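Local structure of L-Ribose isomerase (Acinetobacter, 4Q0P) at residues K104-H109 against L211-V216; H119-E124 against L238-N243; Y175-S180 against K196-F201. The protein probably catalyses the reversible isomerisation of the aldose L-ribose to the ketose L-ribulose at a metal ion held in a cupin-type beta fold. One frame throughout, in Å; residues are numbered along the deposited sequence.

Contact 1: residues K104-H109 against L211-V216. With 0MK (beta-L-ribopyranose), chain C.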
loop_
_atom_site.group_PDB
_atom_site.type_symbol
_atom_site.label_atom_id
_atom_site.label_comp_id
_atom_site.label_asym_id
_atom_site.label_seq_id
_atom_site.Cartn_x
_atom_site.Cartn_y
_atom_site.Cartn_z
ATOM N N LYS A 104 6.272 -14.161 9.521
ATOM C CA LYS A 104 4.840 -14.241 9.763
ATOM C C LYS A 104 4.255 -12.867 9.998
ATOM O O LYS A 104 4.964 -11.925 10.367
ATOM C CB LYS A 104 4.549 -15.108 10.985
ATOM C CG LYS A 104 4.899 -14.443 12.324
ATOM C CD LYS A 104 5.911 -15.276 13.118
ATOM C CE LYS A 104 7.278 -15.297 12.445
ATOM N NZ LYS A 104 8.303 -16.006 13.279
ATOM N N LEU A 105 2.950 -12.763 9.775
ATOM C CA LEU A 105 2.229 -11.527 9.990
ATOM C C LEU A 105 1.374 -11.817 11.217
ATOM O O LEU A 105 0.724 -12.855 11.275
ATOM C CB LEU A 105 1.320 -11.221 8.795
ATOM C CG LEU A 105 0.803 -9.783 8.808
ATOM C CD1 LEU A 105 2.005 -8.852 8.550
ATOM C CD2 LEU A 105 -0.281 -9.574 7.742
ATOM N N MET A 106 1.383 -10.921 12.198
ATOM C CA MET A 106 0.597 -11.132 13.411
ATOM C C MET A 106 -0.405 -10.000 13.567
ATOM O O MET A 106 -0.071 -8.833 13.374
ATOM C CB MET A 106 1.521 -11.214 14.640
ATOM C CG MET A 106 2.563 -12.328 14.543
ATOM S SD MET A 106 3.674 -12.485 15.981
ATOM C CE MET A 106 4.330 -10.821 16.066
ATOM N N ILE A 107 -1.642 -10.348 13.904
ATOM C CA ILE A 107 -2.674 -9.336 14.063
ATOM C C ILE A 107 -3.273 -9.393 15.463
ATOM O O ILE A 107 -3.792 -10.426 15.889
ATOM C CB ILE A 107 -3.775 -9.505 12.981
ATOM C CG1 ILE A 107 -3.120 -9.493 11.593
ATOM C CG2 ILE A 107 -4.797 -8.383 13.087
ATOM C CD1 ILE A 107 -4.090 -9.574 10.432
ATOM N N VAL A 108 -3.173 -8.270 16.168
ATOM C CA VAL A 108 -3.671 -8.138 17.526
ATOM C C VAL A 108 -4.692 -7.011 17.615
ATOM O O VAL A 108 -4.405 -5.867 17.274
ATOM C CB VAL A 108 -2.501 -7.852 18.509
ATOM C CG1 VAL A 108 -3.029 -7.679 19.924
ATOM C CG2 VAL A 108 -1.497 -8.995 18.458
ATOM N N HIS A 109 -5.893 -7.326 18.083
ATOM C CA HIS A 109 -6.910 -6.301 18.180
ATOM C C HIS A 109 -6.724 -5.420 19.405
ATOM O O HIS A 109 -5.976 -5.767 20.319
ATOM C CB HIS A 109 -8.305 -6.934 18.121
ATOM C CG HIS A 109 -8.731 -7.281 16.727
ATOM N ND1 HIS A 109 -8.132 -8.283 15.992
ATOM C CD2 HIS A 109 -9.654 -6.717 15.910
ATOM C CE1 HIS A 109 -8.665 -8.321 14.784
ATOM N NE2 HIS A 109 -9.591 -7.381 14.708
ATOM N N LEU A 211 -3.492 -4.071 15.452
ATOM C CA LEU A 211 -2.050 -3.937 15.323
ATOM C C LEU A 211 -1.648 -4.994 14.298
ATOM O O LEU A 211 -2.057 -6.142 14.417
ATOM C CB LEU A 211 -1.363 -4.255 16.658
ATOM C CG LEU A 211 0.134 -4.575 16.604
ATOM C CD1 LEU A 211 0.898 -3.342 16.160
ATOM C CD2 LEU A 211 0.616 -5.031 17.986
ATOM N N VAL A 212 -0.875 -4.620 13.286
ATOM C CA VAL A 212 -0.417 -5.605 12.306
ATOM C C VAL A 212 1.106 -5.529 12.288
ATOM O O VAL A 212 1.693 -4.502 11.928
ATOM C CB VAL A 212 -0.975 -5.339 10.883
ATOM C CG1 VAL A 212 -0.510 -6.444 9.930
ATOM C CG2 VAL A 212 -2.499 -5.300 10.912
ATOM N N VAL A 213 1.744 -6.624 12.682
ATOM C CA VAL A 213 3.198 -6.673 12.754
ATOM C C VAL A 213 3.833 -7.820 11.981
ATOM O O VAL A 213 3.357 -8.950 12.018
ATOM C CB VAL A 213 3.664 -6.789 14.232
ATOM C CG1 VAL A 213 5.188 -6.904 14.307
ATOM C CG2 VAL A 213 3.194 -5.578 15.015
ATOM N N ARG A 214 4.916 -7.520 11.280
ATOM C CA ARG A 214 5.629 -8.548 10.555
ATOM C C ARG A 214 6.776 -9.021 11.441
ATOM O O ARG A 214 7.613 -8.228 11.874
ATOM C CB ARG A 214 6.208 -8.011 9.242
ATOM C CG ARG A 214 7.030 -9.074 8.503
ATOM C CD ARG A 214 7.790 -8.519 7.305
ATOM N NE ARG A 214 6.915 -8.047 6.234
ATOM C CZ ARG A 214 6.724 -8.685 5.081
ATOM N NH1 ARG A 214 5.913 -8.172 4.167
ATOM N NH2 ARG A 214 7.341 -9.832 4.841
ATOM N N GLU A 215 6.815 -10.312 11.724
ATOM C CA GLU A 215 7.893 -10.837 12.533
ATOM C C GLU A 215 8.834 -11.670 11.688
ATOM O O GLU A 215 8.406 -12.535 10.920
ATOM C CB GLU A 215 7.365 -11.702 13.672
ATOM C CG GLU A 215 8.488 -12.386 14.452
ATOM C CD GLU A 215 7.970 -13.274 15.555
ATOM O OE1 GLU A 215 7.340 -12.741 16.491
ATOM O OE2 GLU A 215 8.188 -14.504 15.486
ATOM N N VAL A 216 10.121 -11.379 11.819
ATOM C CA VAL A 216 11.156 -12.118 11.119
ATOM C C VAL A 216 12.011 -12.667 12.256
ATOM O O VAL A 216 12.642 -11.907 13.000
ATOM C CB VAL A 216 11.993 -11.203 10.190
ATOM C CG1 VAL A 216 13.192 -11.952 9.680
ATOM C CG2 VAL A 216 11.137 -10.739 8.994
HETATM C C1 0MK C . 6.145 -14.751 18.510
HETATM C C2 0MK C . 5.969 -15.589 17.247
HETATM C C3 0MK C . 4.822 -16.595 17.413
HETATM C C4 0MK C . 4.909 -17.382 18.733
HETATM C C5 0MK C . 5.187 -16.465 19.930
HETATM O O1 0MK C . 4.982 -13.969 18.722
HETATM O O2 0MK C . 7.180 -16.270 16.949
HETATM O O3 0MK C . 4.835 -17.501 16.319
HETATM O O4 0MK C . 5.913 -18.380 18.643
HETATM O O5 0MK C . 6.321 -15.615 19.654
#
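Lys-104, Met-106 and Val-108 face Glu-215, Val-213 and Leu-211 as the three hydrogen-bonded pairs of two neighbouring antiparallel strands. Each pair closes two backbone bonds, so six N-H and six C=O groups are satisfied across the contact; the central pair runs from Met-106 N to Val-213 O at 2.8 Å and from Val-213 N to Met-106 O at 2.9 Å. The non-hydrogen-bonded pairs, Leu-105 with Arg-214 and Ile-107 with Val-212, make their backbone bonds outward, to Phe-77 and Ile-75 on one flank and to Glu-127, Val-129 and Leu-130 on the other.

On the face of Met-106, Glu-215 and Met-106 reach the bound beta-L-ribopyranose. With CG opposite the backbone N (chi1 174°) and the chain extended beyond it, Glu-215 carries its carboxylate to the sugar, where OE2 accepts from the hydroxyl O2 at 2.5 Å. OE1 lies 3.1 Å from sugar C1 and 3.6 Å from Met-106 CE. The bend of Met-106 at chi3 (-55°) turns this methyl toward Glu-215, while SD approaches sugar O1 at 3.4 Å. Lys-104 NZ is modelled 2.7 Å from Glu-215 OE2 as a salt bridge, but its position is doubtful. On the face of Leu-105, its CD1 packs against Val-212 CG1 at 3.7 Å, and the guanidinium of Arg-214 forms its salt bridge with Glu-127 of a second subunit.

This face continues onto Tyr-38 and Leu-36, joining the sheet to the loop after helix 19-35. Strands 101-108 and 211-217 are central in their sheet, flanked by strands 73-82 and 124-130, while Met-106 and Val-108 pack on Phe-201 of the strand 199-202 in the facing sheet.

Contact 2: residues H119-E124 against L238-N243. With CO (cobalt (II) ion), chain B; 0MK (beta-L-ribopyranose), chain C.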
loop_
_atom_site.group_PDB
_atom_site.type_symbol
_atom_site.label_atom_id
_atom_site.label_comp_id
_atom_site.label_asym_id
_atom_site.label_seq_id
_atom_site.Cartn_x
_atom_site.Cartn_y
_atom_site.Cartn_z
ATOM N N HIS A 119 11.553 -17.748 24.613
ATOM C CA HIS A 119 11.999 -18.865 23.800
ATOM C C HIS A 119 13.454 -19.134 24.139
ATOM O O HIS A 119 14.230 -18.204 24.356
ATOM C CB HIS A 119 11.894 -18.519 22.313
ATOM C CG HIS A 119 10.601 -17.868 21.937
ATOM N ND1 HIS A 119 9.404 -18.554 21.893
ATOM C CD2 HIS A 119 10.310 -16.584 21.621
ATOM C CE1 HIS A 119 8.434 -17.720 21.566
ATOM N NE2 HIS A 119 8.956 -16.518 21.395
ATOM N N GLY A 120 13.827 -20.404 24.188
ATOM C CA GLY A 120 15.206 -20.722 24.481
ATOM C C GLY A 120 16.038 -20.634 23.216
ATOM O O GLY A 120 17.233 -20.329 23.269
ATOM N N ARG A 121 15.401 -20.868 22.068
ATOM C CA ARG A 121 16.114 -20.860 20.791
ATOM C C ARG A 121 15.787 -19.717 19.838
ATOM O O ARG A 121 16.680 -19.169 19.183
ATOM C CB ARG A 121 15.858 -22.185 20.071
ATOM C CG ARG A 121 15.946 -23.392 20.990
ATOM C CD ARG A 121 15.475 -24.657 20.297
ATOM N NE ARG A 121 15.473 -25.814 21.190
ATOM C CZ ARG A 121 14.673 -25.947 22.245
ATOM N NH1 ARG A 121 13.801 -24.992 22.550
ATOM N NH2 ARG A 121 14.741 -27.039 22.996
ATOM N N LYS A 122 14.515 -19.349 19.764
ATOM C CA LYS A 122 14.082 -18.306 18.841
ATOM C C LYS A 122 14.339 -16.849 19.195
ATOM O O LYS A 122 13.944 -16.366 20.262
ATOM C CB LYS A 122 12.591 -18.479 18.537
ATOM C CG LYS A 122 12.057 -17.510 17.498
ATOM C CD LYS A 122 10.664 -17.907 17.038
ATOM C CE LYS A 122 9.663 -17.802 18.169
ATOM N NZ LYS A 122 8.334 -18.331 17.766
ATOM N N THR A 123 15.016 -16.162 18.279
ATOM C CA THR A 123 15.294 -14.734 18.391
ATOM C C THR A 123 14.377 -14.102 17.332
ATOM O O THR A 123 14.348 -14.559 16.182
ATOM C CB THR A 123 16.774 -14.411 18.082
ATOM O OG1 THR A 123 17.591 -14.806 19.195
ATOM C CG2 THR A 123 16.959 -12.926 17.837
ATOM N N GLU A 124 13.627 -13.074 17.728
ATOM C CA GLU A 124 12.665 -12.407 16.847
ATOM C C GLU A 124 13.010 -10.949 16.558
ATOM O O GLU A 124 13.852 -10.345 17.222
ATOM C CB GLU A 124 11.265 -12.428 17.480
ATOM C CG GLU A 124 10.946 -13.659 18.311
ATOM C CD GLU A 124 9.646 -13.538 19.114
ATOM O OE1 GLU A 124 9.240 -12.409 19.476
ATOM O OE2 GLU A 124 9.039 -14.589 19.400
ATOM N N LEU A 238 12.150 -33.096 16.374
ATOM C CA LEU A 238 10.849 -33.745 16.518
ATOM C C LEU A 238 10.243 -33.505 17.900
ATOM O O LEU A 238 10.866 -33.795 18.921
ATOM C CB LEU A 238 10.972 -35.253 16.268
ATOM C CG LEU A 238 9.655 -36.038 16.283
ATOM C CD1 LEU A 238 8.749 -35.551 15.160
ATOM C CD2 LEU A 238 9.944 -37.521 16.123
ATOM N N GLY A 239 9.026 -32.967 17.920
ATOM C CA GLY A 239 8.350 -32.701 19.179
ATOM C C GLY A 239 9.026 -31.643 20.032
ATOM O O GLY A 239 8.702 -31.486 21.211
ATOM N N MET A 240 9.965 -30.913 19.442
ATOM C CA MET A 240 10.683 -29.867 20.162
ATOM C C MET A 240 9.805 -28.629 20.319
ATOM O O MET A 240 9.267 -28.110 19.339
ATOM C CB MET A 240 11.960 -29.500 19.406
ATOM C CG MET A 240 12.824 -28.463 20.092
ATOM S SD MET A 240 14.276 -28.082 19.100
ATOM C CE MET A 240 15.212 -29.612 19.287
ATOM N N HIS A 241 9.657 -28.164 21.556
ATOM C CA HIS A 241 8.849 -26.982 21.834
ATOM C C HIS A 241 9.765 -25.845 22.262
ATOM O O HIS A 241 10.716 -26.059 23.021
ATOM C CB HIS A 241 7.828 -27.276 22.935
ATOM C CG HIS A 241 6.859 -26.158 23.173
ATOM N ND1 HIS A 241 6.182 -25.529 22.148
ATOM C CD2 HIS A 241 6.438 -25.570 24.318
ATOM C CE1 HIS A 241 5.386 -24.604 22.651
ATOM N NE2 HIS A 241 5.521 -24.607 23.967
ATOM N N ASP A 242 9.480 -24.640 21.778
ATOM C CA ASP A 242 10.309 -23.485 22.099
ATOM C C ASP A 242 9.508 -22.243 22.498
ATOM O O ASP A 242 10.036 -21.126 22.492
ATOM C CB ASP A 242 11.225 -23.178 20.906
ATOM C CG ASP A 242 12.264 -22.118 21.218
ATOM O OD1 ASP A 242 12.954 -22.228 22.257
ATOM O OD2 ASP A 242 12.400 -21.172 20.414
ATOM N N ASN A 243 8.237 -22.430 22.837
ATOM C CA ASN A 243 7.406 -21.309 23.268
ATOM C C ASN A 243 7.011 -21.530 24.726
ATOM O O ASN A 243 6.070 -22.264 25.016
ATOM C CB ASN A 243 6.147 -21.180 22.406
ATOM C CG ASN A 243 6.459 -20.948 20.939
ATOM O OD1 ASN A 243 7.461 -20.322 20.591
ATOM N ND2 ASN A 243 5.586 -21.439 20.070
HETATM CO CO CO B . 7.941 -14.588 21.174
HETATM C C1 0MK C . 6.145 -14.751 18.510
HETATM C C2 0MK C . 5.969 -15.589 17.247
HETATM C C3 0MK C . 4.822 -16.595 17.413
HETATM C C4 0MK C . 4.909 -17.382 18.733
HETATM C C5 0MK C . 5.187 -16.465 19.930
HETATM O O1 0MK C . 4.982 -13.969 18.722
HETATM O O2 0MK C . 7.180 -16.270 16.949
HETATM O O3 0MK C . 4.835 -17.501 16.319
HETATM O O4 0MK C . 5.913 -18.380 18.643
HETATM O O5 0MK C . 6.321 -15.615 19.654
HETATM O O HOH W 1 6.766 -12.824 20.587
#
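His-119 and Asp-242 bring two irregular loop segments within 5.2 Å, CA to CA, and beyond them the backbone of 120-122 curls round the Asp-242 side chain. Its carboxylate gathers the N-H groups of 120-122: OD1 accepts from Arg-121 N at 2.8 Å and weakly from Gly-120 N, and OD2 from Lys-122 N at 2.9 Å. The Arg-121 and Lys-122 amides both come from the syn side. Arg-121 NH1 adds a salt bridge to OD1 at 2.9 Å from above the carboxylate plane, the guanidinium standing almost perpendicular (87°) to it. Met-240 CG lies over one guanidinium face, offset toward its rim, and Glu-97 forms a salt bridge with Arg-121 NE.

The His-119 ring gives its ND1 proton to Asp-242 O at 2.7 Å, the acceptor lying in the ring plane. Lys-122 CE rests over the ring centre, 3.5 Å above it, after a bend at chi3 (65°) that brings NZ to O4 of the bound L-ribopyranose at 2.6 Å and to O2 by a very short bond.

With ND1 donating to a carbonyl, NE2 of His-119 is left to bind cobalt, at 2.2 Å, beside Glu-124 OE2, sugar O5, a water, His-117 and His-199. This is consistent with a second-shell role for Asp-242: its carbonyl would hold the ring rotation of a metal ligand, and its carboxylate ties down the loop that carries the sugar-binding Lys-122.

Contact 3: residues Y175-S180 against K196-F201. With CO (cobalt (II) ion), chain B; 0MK (beta-L-ribopyranose), chain F.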
loop_
_atom_site.group_PDB
_atom_site.type_symbol
_atom_site.label_atom_id
_atom_site.label_comp_id
_atom_site.label_asym_id
_atom_site.label_seq_id
_atom_site.Cartn_x
_atom_site.Cartn_y
_atom_site.Cartn_z
ATOM N N TYR A 175 2.919 -10.802 34.092
ATOM C CA TYR A 175 3.616 -9.663 33.494
ATOM C C TYR A 175 4.634 -8.987 34.415
ATOM O O TYR A 175 5.428 -8.164 33.960
ATOM C CB TYR A 175 2.606 -8.608 33.011
ATOM C CG TYR A 175 1.699 -9.067 31.884
ATOM C CD1 TYR A 175 0.636 -9.935 32.129
ATOM C CD2 TYR A 175 1.910 -8.635 30.569
ATOM C CE1 TYR A 175 -0.196 -10.362 31.103
ATOM C CE2 TYR A 175 1.086 -9.062 29.530
ATOM C CZ TYR A 175 0.030 -9.927 29.802
ATOM O OH TYR A 175 -0.793 -10.370 28.779
ATOM N N GLU A 176 4.613 -9.343 35.699
ATOM C CA GLU A 176 5.510 -8.763 36.704
ATOM C C GLU A 176 6.969 -8.520 36.306
ATOM O O GLU A 176 7.483 -7.415 36.480
ATOM C CB GLU A 176 5.488 -9.619 37.973
ATOM C CG GLU A 176 4.268 -9.413 38.848
ATOM C CD GLU A 176 4.202 -8.011 39.414
ATOM O OE1 GLU A 176 3.520 -7.153 38.817
ATOM O OE2 GLU A 176 4.850 -7.764 40.456
ATOM N N LYS A 177 7.634 -9.547 35.788
ATOM C CA LYS A 177 9.042 -9.433 35.401
ATOM C C LYS A 177 9.342 -8.685 34.101
ATOM O O LYS A 177 10.492 -8.318 33.842
ATOM C CB LYS A 177 9.667 -10.830 35.327
ATOM C CG LYS A 177 9.800 -11.525 36.672
ATOM C CD LYS A 177 10.443 -12.900 36.511
ATOM C CE LYS A 177 11.141 -13.358 37.790
ATOM N NZ LYS A 177 10.235 -13.380 38.966
ATOM N N LEU A 178 8.327 -8.471 33.276
ATOM C CA LEU A 178 8.525 -7.767 32.012
ATOM C C LEU A 178 8.449 -6.268 32.273
ATOM O O LEU A 178 7.519 -5.592 31.830
ATOM C CB LEU A 178 7.455 -8.202 31.001
ATOM C CG LEU A 178 7.556 -9.654 30.515
ATOM C CD1 LEU A 178 7.269 -10.626 31.659
ATOM C CD2 LEU A 178 6.554 -9.874 29.380
ATOM N N THR A 179 9.460 -5.766 32.983
ATOM C CA THR A 179 9.550 -4.366 33.404
ATOM C C THR A 179 9.859 -3.310 32.346
ATOM O O THR A 179 9.453 -2.157 32.494
ATOM C CB THR A 179 10.593 -4.215 34.552
ATOM O OG1 THR A 179 11.904 -4.512 34.054
ATOM C CG2 THR A 179 10.273 -5.179 35.689
ATOM N N SER A 180 10.590 -3.681 31.299
ATOM C CA SER A 180 10.920 -2.724 30.254
ATOM C C SER A 180 9.785 -2.586 29.242
ATOM O O SER A 180 9.058 -3.540 28.961
ATOM C CB SER A 180 12.215 -3.124 29.550
ATOM O OG SER A 180 13.321 -2.982 30.429
ATOM N N LYS A 196 15.668 -16.121 24.954
ATOM C CA LYS A 196 15.861 -16.158 26.409
ATOM C C LYS A 196 15.502 -14.857 27.132
ATOM O O LYS A 196 16.062 -14.530 28.178
ATOM C CB LYS A 196 17.293 -16.583 26.757
ATOM C CG LYS A 196 17.610 -18.040 26.402
ATOM C CD LYS A 196 19.050 -18.389 26.747
ATOM C CE LYS A 196 19.352 -19.877 26.549
ATOM N NZ LYS A 196 19.260 -20.318 25.131
ATOM N N HIS A 197 14.559 -14.116 26.561
ATOM C CA HIS A 197 14.082 -12.883 27.165
ATOM C C HIS A 197 12.578 -12.972 27.236
ATOM O O HIS A 197 11.921 -13.306 26.246
ATOM C CB HIS A 197 14.469 -11.665 26.334
ATOM C CG HIS A 197 15.868 -11.191 26.572
ATOM N ND1 HIS A 197 16.176 -10.226 27.506
ATOM C CD2 HIS A 197 17.040 -11.557 26.004
ATOM C CE1 HIS A 197 17.481 -10.014 27.501
ATOM N NE2 HIS A 197 18.028 -10.810 26.598
ATOM N N LEU A 198 12.034 -12.697 28.414
ATOM C CA LEU A 198 10.597 -12.715 28.598
ATOM C C LEU A 198 10.046 -11.527 27.820
ATOM O O LEU A 198 10.591 -10.424 27.888
ATOM C CB LEU A 198 10.248 -12.565 30.083
ATOM C CG LEU A 198 10.452 -13.784 30.987
ATOM C CD1 LEU A 198 10.286 -13.386 32.455
ATOM C CD2 LEU A 198 9.446 -14.862 30.600
ATOM N N HIS A 199 8.985 -11.753 27.057
ATOM C CA HIS A 199 8.376 -10.673 26.305
ATOM C C HIS A 199 6.887 -10.882 26.067
ATOM O O HIS A 199 6.377 -11.994 26.141
ATOM C CB HIS A 199 9.095 -10.454 24.961
ATOM C CG HIS A 199 9.130 -11.663 24.076
ATOM N ND1 HIS A 199 9.895 -12.775 24.358
ATOM C CD2 HIS A 199 8.497 -11.931 22.911
ATOM C CE1 HIS A 199 9.732 -13.674 23.406
ATOM N NE2 HIS A 199 8.887 -13.187 22.515
ATOM N N ALA A 200 6.201 -9.776 25.812
ATOM C CA ALA A 200 4.776 -9.774 25.532
ATOM C C ALA A 200 4.511 -8.477 24.789
ATOM O O ALA A 200 5.376 -7.601 24.733
ATOM C CB ALA A 200 3.969 -9.808 26.840
ATOM N N PHE A 201 3.331 -8.360 24.197
ATOM C CA PHE A 201 2.971 -7.139 23.497
ATOM C C PHE A 201 1.471 -7.056 23.269
ATOM O O PHE A 201 0.768 -8.068 23.273
ATOM C CB PHE A 201 3.754 -7.008 22.176
ATOM C CG PHE A 201 3.514 -8.123 21.183
ATOM C CD1 PHE A 201 2.440 -8.066 20.296
ATOM C CD2 PHE A 201 4.387 -9.209 21.106
ATOM C CE1 PHE A 201 2.244 -9.069 19.346
ATOM C CE2 PHE A 201 4.196 -10.218 20.160
ATOM C CZ PHE A 201 3.121 -10.147 19.277
HETATM CO CO CO B . 7.941 -14.588 21.174
HETATM C C1 0MK F . 4.491 -4.870 36.243
HETATM C C2 0MK F . 3.533 -3.699 36.030
HETATM C C3 0MK F . 4.261 -2.396 36.346
HETATM C C4 0MK F . 5.511 -2.272 35.470
HETATM C C5 0MK F . 6.409 -3.501 35.654
HETATM O O1 0MK F . 3.849 -6.081 35.881
HETATM O O2 0MK F . 2.410 -3.838 36.887
HETATM O O3 0MK F . 4.639 -2.393 37.713
HETATM O O4 0MK F . 6.227 -1.103 35.832
HETATM O O5 0MK F . 5.657 -4.709 35.406
HETATM O O HOH W 1 6.766 -12.824 20.587
#
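Leu-178 meets residues 198-200 with both of its methyl groups. CD2 presses on the backbone where His-199 joins Ala-200 and lies 3.6 Å from Ala-200 CB; CD1 packs against Leu-198 CB at 3.9 Å, the two leucine side chains crossing at about a right angle. From flanking positions, Tyr-175 CE2 approaches Ala-200 CB at 4.0 Å and Lys-177 CB touches Leu-198 CD1.

A type I beta turn presents Leu-178, closed by Leu-178 N to Tyr-175 O at 3.0 Å; the carbonyl of Leu-178 is taken by Trp-161 NE1, and Tyr-175 OH by Glu-72. Across the contact, His-199 extends from the other side of its strand. With CG between backbone N and carbonyl carbon (chi1 58°), its ring turns back so that ND1 donates to His-197 O at 2.8 Å, a bond that orients NE2 onto the cobalt ion at 2.2 Å. O1 of a separate L-ribopyranose donates a hydrogen bond to Glu-176 OE1, remote from this metal.

Strand 199-202 runs between strands 113-118 and 132-137, and the loop 175-178 lies over that sheet: Tyr-175, Leu-178 and Ala-200 all pack on Pro-116, and Leu-178 also reaches Phe-136.

Overall arrangement
Contacts 1 and 2 hold the sugar between them, while contacts 2 and 3 share the cobalt ion and its water. The metal set, His-117, His-119, Glu-124 and His-199, has the spacing of the cupin motif. Glu-215 of contact 1 is not a metal ligand, yet its side chain is about 5 Å from cobalt and its OE1 lies 3.6 Å from Glu-124 OE1. Contacts 2 and 3 join again where His-119 O lies 2.6 Å from Lys-196 N, a probable hydrogen bond. Leu-211 CD2 lies 4.2 Å from Phe-201 CD1, linking the two sheets. The centres lie about 17 to 19 Å apart; contacts 1 and 2 border the cobalt-sugar site, probably the active site, while contact 3 reaches it through His-199.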